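Local coordinates for probable AP endonuclease (African swine fever virus, PDB 6KI3), which probably repairs DNA by cleaving the phosphodiester bond on the 5' side of abasic sites, using three zinc ions, and probably also acts as a proofreading 3'-5' exonuclease, at residues A47-A52 with L78-H83; N199-W204 with Y260-Y265. All blocks are in the same frame, centred on the assembly; numbering follows the deposited sequence.

Overall arrangement
From the N terminus the chain passes strand 6-10 and helix 25-39 before strand 46-49, runs through helix 63-76 and returns as strand 79-83; interaction 1 closes this beta-alpha-beta loop, with 25 residues between its segments. Interaction 2 opens after interaction 1 has closed, so the two follow in series and neither nest nor cross. Its loop is longer, 55 residues that include strand 220-227, and it joins helix 198-209 to helix 258-269 on the outside of the same barrel. The centres of interactions 1 and 2 are 25 Å apart, their nearest atoms about 13 Å apart. Interaction 1 thus ties strands at the zinc site, and interaction 2 joins helices in the outer layer.

Interaction 1 (A47-A52 with L78-H83); sequences AQVFIA and LWVVAH. With ZN (zinc ion), chain K; nucleotides of chain C.
Ala47 is held at both of its backbone polar atoms: its N donates to Trp79 O at 3.2 Å, and its O accepts from Val81 N at 3.1 Å. Its methyl lies on the sheet face shared by Val49, Val80 and Ala82, against Tyr33 of helix 25-39. Gln48 leaves by the other face, beside Val81 and pointing the same way. Its CG is anti to the backbone N (chi1 -179°) and the chain continues extended, which carries the amide to the edge of the His83 ring, NE2 lying 3.7 Å from His83 CD2 with amide and ring planes 80° apart. Hydrogen bonds hold both ends of that amide, OE1 to His223 and NE2 to Glu276, themselves zinc ligands, so Gln48 acts as a second-shell residue. Val49 resumes the backbone pairing: its N donates to Val81 O at 3.2 Å and its O accepts from His83 N at 2.9 Å; its CG2 packs against Val80 CG1. Phe50 lies alongside His83: ring carbon CE1 approaches His83 ND1 to 3.4 Å, CZ sits over one face of the imidazole, and the planes meet at 53°. From the same phenyl, CE2 touches C2' of the abasic-site analogue 3DR1 of chain C at 3.5 Å. Past the strand, Ile51 CG2 rests near Ala82 CB. His83 NE2 binds zinc at 2.2 Å, together with His120, Glu147 and OP1 of that nucleotide. Adjacent parallel strands bringing a metal ligand to their C-terminal end are characteristic of the endonuclease IV-type TIM barrel and its zinc centre.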
loop_
_atom_site.group_PDB
_atom_site.type_symbol
_atom_site.label_atom_id
_atom_site.label_comp_id
_atom_site.label_asym_id
_atom_site.label_seq_id
_atom_site.Cartn_x
_atom_site.Cartn_y
_atom_site.Cartn_z
ATOM N N ALA A 47 1.635 -9.310 -0.064
ATOM C CA ALA A 47 0.417 -9.252 -0.863
ATOM C C ALA A 47 -0.531 -8.258 -0.210
ATOM O O ALA A 47 -0.379 -7.910 0.965
ATOM C CB ALA A 47 -0.248 -10.627 -0.991
ATOM N N GLN A 48 -1.469 -7.761 -0.983
ATOM C CA GLN A 48 -2.510 -6.862 -0.530
ATOM C C GLN A 48 -3.911 -7.324 -0.983
ATOM O O GLN A 48 -4.097 -7.695 -2.095
ATOM C CB GLN A 48 -2.231 -5.436 -0.957
ATOM C CG GLN A 48 -3.263 -4.442 -0.490
ATOM C CD GLN A 48 -2.916 -3.011 -0.848
ATOM O OE1 GLN A 48 -2.162 -2.374 -0.175
ATOM N NE2 GLN A 48 -3.473 -2.531 -1.902
ATOM N N VAL A 49 -4.882 -7.290 -0.099
ATOM C CA VAL A 49 -6.233 -7.738 -0.409
ATOM C C VAL A 49 -7.242 -6.794 0.230
ATOM O O VAL A 49 -6.934 -6.048 1.160
ATOM C CB VAL A 49 -6.498 -9.183 0.073
ATOM C CG1 VAL A 49 -5.686 -10.183 -0.737
ATOM C CG2 VAL A 49 -6.185 -9.313 1.558
ATOM N N PHE A 50 -8.465 -6.834 -0.296
ATOM C CA PHE A 50 -9.624 -6.227 0.344
ATOM C C PHE A 50 -10.366 -7.314 1.112
ATOM O O PHE A 50 -10.835 -8.288 0.513
ATOM C CB PHE A 50 -10.566 -5.586 -0.677
ATOM C CG PHE A 50 -10.046 -4.316 -1.287
ATOM C CD1 PHE A 50 -9.957 -3.155 -0.538
ATOM C CD2 PHE A 50 -9.684 -4.274 -2.623
ATOM C CE1 PHE A 50 -9.489 -1.982 -1.101
ATOM C CE2 PHE A 50 -9.218 -3.106 -3.193
ATOM C CZ PHE A 50 -9.120 -1.958 -2.432
ATOM N N ILE A 51 -10.466 -7.158 2.435
ATOM C CA ILE A 51 -11.349 -8.025 3.210
ATOM C C ILE A 51 -12.746 -7.437 3.335
ATOM O O ILE A 51 -13.659 -8.127 3.817
ATOM C CB ILE A 51 -10.784 -8.313 4.615
ATOM C CG1 ILE A 51 -10.755 -7.035 5.457
ATOM C CG2 ILE A 51 -9.398 -8.930 4.515
ATOM C CD1 ILE A 51 -10.196 -7.237 6.849
ATOM N N ALA A 52 -12.944 -6.192 2.909
ATOM C CA ALA A 52 -14.247 -5.549 2.945
ATOM C C ALA A 52 -14.323 -4.534 1.814
ATOM O O ALA A 52 -13.303 -4.038 1.330
ATOM C CB ALA A 52 -14.505 -4.872 4.297
ATOM N N LEU A 78 3.788 -15.150 4.624
ATOM C CA LEU A 78 3.468 -13.986 3.810
ATOM C C LEU A 78 3.186 -12.776 4.687
ATOM O O LEU A 78 2.526 -12.884 5.724
ATOM C CB LEU A 78 2.258 -14.270 2.918
ATOM C CG LEU A 78 2.517 -15.004 1.604
ATOM C CD1 LEU A 78 1.204 -15.362 0.928
ATOM C CD2 LEU A 78 3.374 -14.150 0.685
ATOM N N TRP A 79 3.692 -11.620 4.263
ATOM C CA TRP A 79 3.356 -10.348 4.897
ATOM C C TRP A 79 2.173 -9.766 4.134
ATOM O O TRP A 79 2.342 -9.136 3.089
ATOM C CB TRP A 79 4.548 -9.399 4.893
ATOM C CG TRP A 79 4.375 -8.217 5.800
ATOM C CD1 TRP A 79 4.833 -8.094 7.079
ATOM C CD2 TRP A 79 3.691 -6.992 5.500
ATOM N NE1 TRP A 79 4.480 -6.870 7.594
ATOM C CE2 TRP A 79 3.778 -6.174 6.645
ATOM C CE3 TRP A 79 3.017 -6.506 4.376
ATOM C CZ2 TRP A 79 3.215 -4.901 6.698
ATOM C CZ3 TRP A 79 2.459 -5.242 4.431
ATOM C CH2 TRP A 79 2.561 -4.454 5.583
ATOM N N VAL A 80 0.971 -9.987 4.649
ATOM C CA VAL A 80 -0.253 -9.557 3.984
ATOM C C VAL A 80 -0.795 -8.324 4.690
ATOM O O VAL A 80 -0.845 -8.269 5.926
ATOM C CB VAL A 80 -1.298 -10.689 3.961
ATOM C CG1 VAL A 80 -2.515 -10.271 3.149
ATOM C CG2 VAL A 80 -0.684 -11.962 3.399
ATOM N N VAL A 81 -1.190 -7.328 3.905
ATOM C CA VAL A 81 -1.838 -6.131 4.419
ATOM C C VAL A 81 -3.204 -6.018 3.758
ATOM O O VAL A 81 -3.389 -6.398 2.597
ATOM C CB VAL A 81 -0.987 -4.861 4.176
ATOM C CG1 VAL A 81 -0.853 -4.566 2.685
ATOM C CG2 VAL A 81 -1.567 -3.664 4.921
ATOM N N ALA A 82 -4.172 -5.523 4.518
ATOM C CA ALA A 82 -5.520 -5.305 4.015
ATOM C C ALA A 82 -5.688 -3.835 3.665
ATOM O O ALA A 82 -5.288 -2.959 4.438
ATOM C CB ALA A 82 -6.568 -5.731 5.045
ATOM N N HIS A 83 -6.260 -3.565 2.498
ATOM C CA HIS A 83 -6.606 -2.204 2.121
ATOM C C HIS A 83 -8.022 -1.914 2.596
ATOM O O HIS A 83 -8.944 -2.693 2.329
ATOM C CB HIS A 83 -6.492 -2.001 0.611
ATOM C CG HIS A 83 -6.483 -0.562 0.194
ATOM N ND1 HIS A 83 -7.496 0.315 0.516
ATOM C CD2 HIS A 83 -5.582 0.153 -0.522
ATOM C CE1 HIS A 83 -7.220 1.507 0.020
ATOM N NE2 HIS A 83 -6.064 1.436 -0.616
HETATM ZN ZN ZN K . -4.925 3.054 -1.492
ATOM O "O5'" 3DR C 1 -5.182 2.071 -5.316
ATOM P P 3DR C 1 -5.024 3.523 -4.641
ATOM O OP1 3DR C 1 -5.733 3.384 -3.316
ATOM O OP2 3DR C 1 -3.530 3.697 -4.540
ATOM O OP3 3DR C 1 -5.710 4.461 -5.604
ATOM C "C2'" 3DR C 1 -6.628 -2.096 -5.366
ATOM C "C5'" 3DR C 1 -6.404 1.343 -5.227
ATOM C "C4'" 3DR C 1 -6.320 0.156 -6.177
ATOM O "O4'" 3DR C 1 -5.041 -0.465 -6.036
ATOM C "C1'" 3DR C 1 -5.178 -1.860 -5.764
ATOM C "C3'" 3DR C 1 -7.382 -0.889 -5.885
ATOM O "O3'" 3DR C 1 -8.030 -1.247 -7.107
#

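Interaction 2 (N199-W204 with Y260-Y265); sequences NDAGQW and YCFVEY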
loop_
_atom_site.group_PDB
_atom_site.type_symbol
_atom_site.label_atom_id
_atom_site.label_comp_id
_atom_site.label_asym_id
_atom_site.label_seq_id
_atom_site.Cartn_x
_atom_site.Cartn_y
_atom_site.Cartn_z
ATOM N N ASN A 199 18.330 11.221 -8.135
ATOM C CA ASN A 199 18.555 12.291 -7.170
ATOM C C ASN A 199 17.238 12.863 -6.660
ATOM O O ASN A 199 17.129 13.227 -5.482
ATOM C CB ASN A 199 19.415 13.388 -7.798
ATOM C CG ASN A 199 19.954 14.368 -6.773
ATOM O OD1 ASN A 199 20.933 14.085 -6.084
ATOM N ND2 ASN A 199 19.319 15.529 -6.672
ATOM N N ASP A 200 16.228 12.951 -7.530
ATOM C CA ASP A 200 14.926 13.460 -7.107
ATOM C C ASP A 200 14.320 12.586 -6.017
ATOM O O ASP A 200 13.755 13.096 -5.042
ATOM C CB ASP A 200 13.981 13.554 -8.306
ATOM C CG ASP A 200 14.421 14.592 -9.322
ATOM O OD1 ASP A 200 15.151 15.534 -8.941
ATOM O OD2 ASP A 200 14.033 14.467 -10.503
ATOM N N ALA A 201 14.428 11.264 -6.164
ATOM C CA ALA A 201 13.942 10.359 -5.129
ATOM C C ALA A 201 14.883 10.323 -3.932
ATOM O O ALA A 201 14.427 10.262 -2.784
ATOM C CB ALA A 201 13.760 8.953 -5.703
ATOM N N GLY A 202 16.194 10.364 -4.181
ATOM C CA GLY A 202 17.151 10.304 -3.087
ATOM C C GLY A 202 17.020 11.470 -2.127
ATOM O O GLY A 202 17.145 11.302 -0.911
ATOM N N GLN A 203 16.769 12.669 -2.656
ATOM C CA GLN A 203 16.572 13.826 -1.789
ATOM C C GLN A 203 15.305 13.678 -0.956
ATOM O O GLN A 203 15.304 13.981 0.243
ATOM C CB GLN A 203 16.521 15.105 -2.624
ATOM N N TRP A 204 14.220 13.205 -1.574
ATOM C CA TRP A 204 12.973 13.007 -0.841
ATOM C C TRP A 204 13.108 11.886 0.184
ATOM O O TRP A 204 12.627 12.013 1.316
ATOM C CB TRP A 204 11.839 12.709 -1.822
ATOM C CG TRP A 204 10.465 12.774 -1.221
ATOM C CD1 TRP A 204 9.658 13.871 -1.144
ATOM C CD2 TRP A 204 9.734 11.696 -0.624
ATOM N NE1 TRP A 204 8.472 13.545 -0.533
ATOM C CE2 TRP A 204 8.493 12.215 -0.204
ATOM C CE3 TRP A 204 10.010 10.343 -0.401
ATOM C CZ2 TRP A 204 7.530 11.430 0.426
ATOM C CZ3 TRP A 204 9.052 9.565 0.224
ATOM C CH2 TRP A 204 7.827 10.112 0.631
ATOM N N TYR A 260 14.611 2.902 -8.671
ATOM C CA TYR A 260 15.728 2.122 -8.148
ATOM C C TYR A 260 16.210 2.664 -6.810
ATOM O O TYR A 260 16.674 1.895 -5.960
ATOM C CB TYR A 260 16.880 2.093 -9.153
ATOM C CG TYR A 260 18.106 1.380 -8.629
ATOM C CD1 TYR A 260 18.067 0.025 -8.331
ATOM C CD2 TYR A 260 19.298 2.062 -8.428
ATOM C CE1 TYR A 260 19.182 -0.633 -7.851
ATOM C CE2 TYR A 260 20.419 1.412 -7.947
ATOM C CZ TYR A 260 20.356 0.064 -7.660
ATOM O OH TYR A 260 21.468 -0.590 -7.181
ATOM N N CYS A 261 16.104 3.977 -6.601
ATOM C CA CYS A 261 16.418 4.534 -5.290
ATOM C C CYS A 261 15.385 4.105 -4.254
ATOM O O CYS A 261 15.726 3.879 -3.087
ATOM C CB CYS A 261 16.504 6.057 -5.372
ATOM S SG CYS A 261 17.028 6.853 -3.836
ATOM N N PHE A 262 14.118 3.989 -4.662
ATOM C CA PHE A 262 13.101 3.455 -3.761
ATOM C C PHE A 262 13.360 1.986 -3.451
ATOM O O PHE A 262 13.125 1.534 -2.325
ATOM C CB PHE A 262 11.707 3.636 -4.365
ATOM C CG PHE A 262 11.122 5.006 -4.156
ATOM C CD1 PHE A 262 10.444 5.313 -2.987
ATOM C CD2 PHE A 262 11.239 5.983 -5.131
ATOM C CE1 PHE A 262 9.902 6.571 -2.792
ATOM C CE2 PHE A 262 10.698 7.243 -4.941
ATOM C CZ PHE A 262 10.029 7.536 -3.770
ATOM N N VAL A 263 13.847 1.228 -4.435
ATOM C CA VAL A 263 14.132 -0.185 -4.213
ATOM C C VAL A 263 15.276 -0.352 -3.219
ATOM O O VAL A 263 15.265 -1.268 -2.388
ATOM C CB VAL A 263 14.433 -0.883 -5.554
ATOM C CG1 VAL A 263 14.864 -2.324 -5.329
ATOM C CG2 VAL A 263 13.214 -0.826 -6.460
ATOM N N GLU A 264 16.270 0.537 -3.276
ATOM C CA GLU A 264 17.400 0.441 -2.357
ATOM C C GLU A 264 16.980 0.752 -0.925
ATOM O O GLU A 264 17.454 0.108 0.019
ATOM C CB GLU A 264 18.524 1.376 -2.806
ATOM C CG GLU A 264 19.278 0.894 -4.038
ATOM C CD GLU A 264 20.365 1.861 -4.471
ATOM O OE1 GLU A 264 20.179 3.084 -4.294
ATOM O OE2 GLU A 264 21.408 1.400 -4.982
ATOM N N TYR A 265 16.097 1.736 -0.738
ATOM C CA TYR A 265 15.601 2.031 0.602
ATOM C C TYR A 265 14.732 0.896 1.126
ATOM O O TYR A 265 14.824 0.529 2.304
ATOM C CB TYR A 265 14.826 3.350 0.599
ATOM C CG TYR A 265 14.070 3.634 1.880
ATOM C CD1 TYR A 265 12.767 3.185 2.058
ATOM C CD2 TYR A 265 14.654 4.361 2.908
ATOM C CE1 TYR A 265 12.077 3.440 3.224
ATOM C CE2 TYR A 265 13.965 4.625 4.076
ATOM C CZ TYR A 265 12.678 4.162 4.228
ATOM O OH TYR A 265 11.984 4.417 5.387
#
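The indole NE1 of Trp204 is tied by a hydrogen bond to the backbone O of Ser159, while the far side of the same ring system reaches the other helix, CZ3 lying 4.3 Å from Phe262 CE1. This is a helix-helix contact in the outer layer of the TIM barrel: helices 198-209 and 258-269 precede strands 220-227 and 272-275, which are paired in parallel. The two short helical segments run in broadly the same direction, with 37° between their axes and a closest approach of 9.0 Å. Small residues at the interface accompany this spacing, the CA atoms of Gly202 and Cys261 being 6.2 Å apart.

Phe262 bridges two residues of the first helix. Its CG is anti to the carbonyl carbon (chi1 -82°), which lets the far end of the ring reach helix 198-209, where CE2 meets Ala201 CB at 3.6 Å; CE1, on the other side of CZ, is the atom that meets Trp204. Leu205 also packs on Phe262, and Met161 and Ile164 of helix 161-174 on Trp204, which carries the apolar layer on to that helix. The Ala201 methyl has a second neighbour, Cys261 CB at 4.0 Å. Since Cys261 SG stands anti to its own backbone N (chi1 -175°), the thiol sulfur lies against the glycine backbone, 3.5 Å from Gly202 CA and 3.6 Å from Gly202 N.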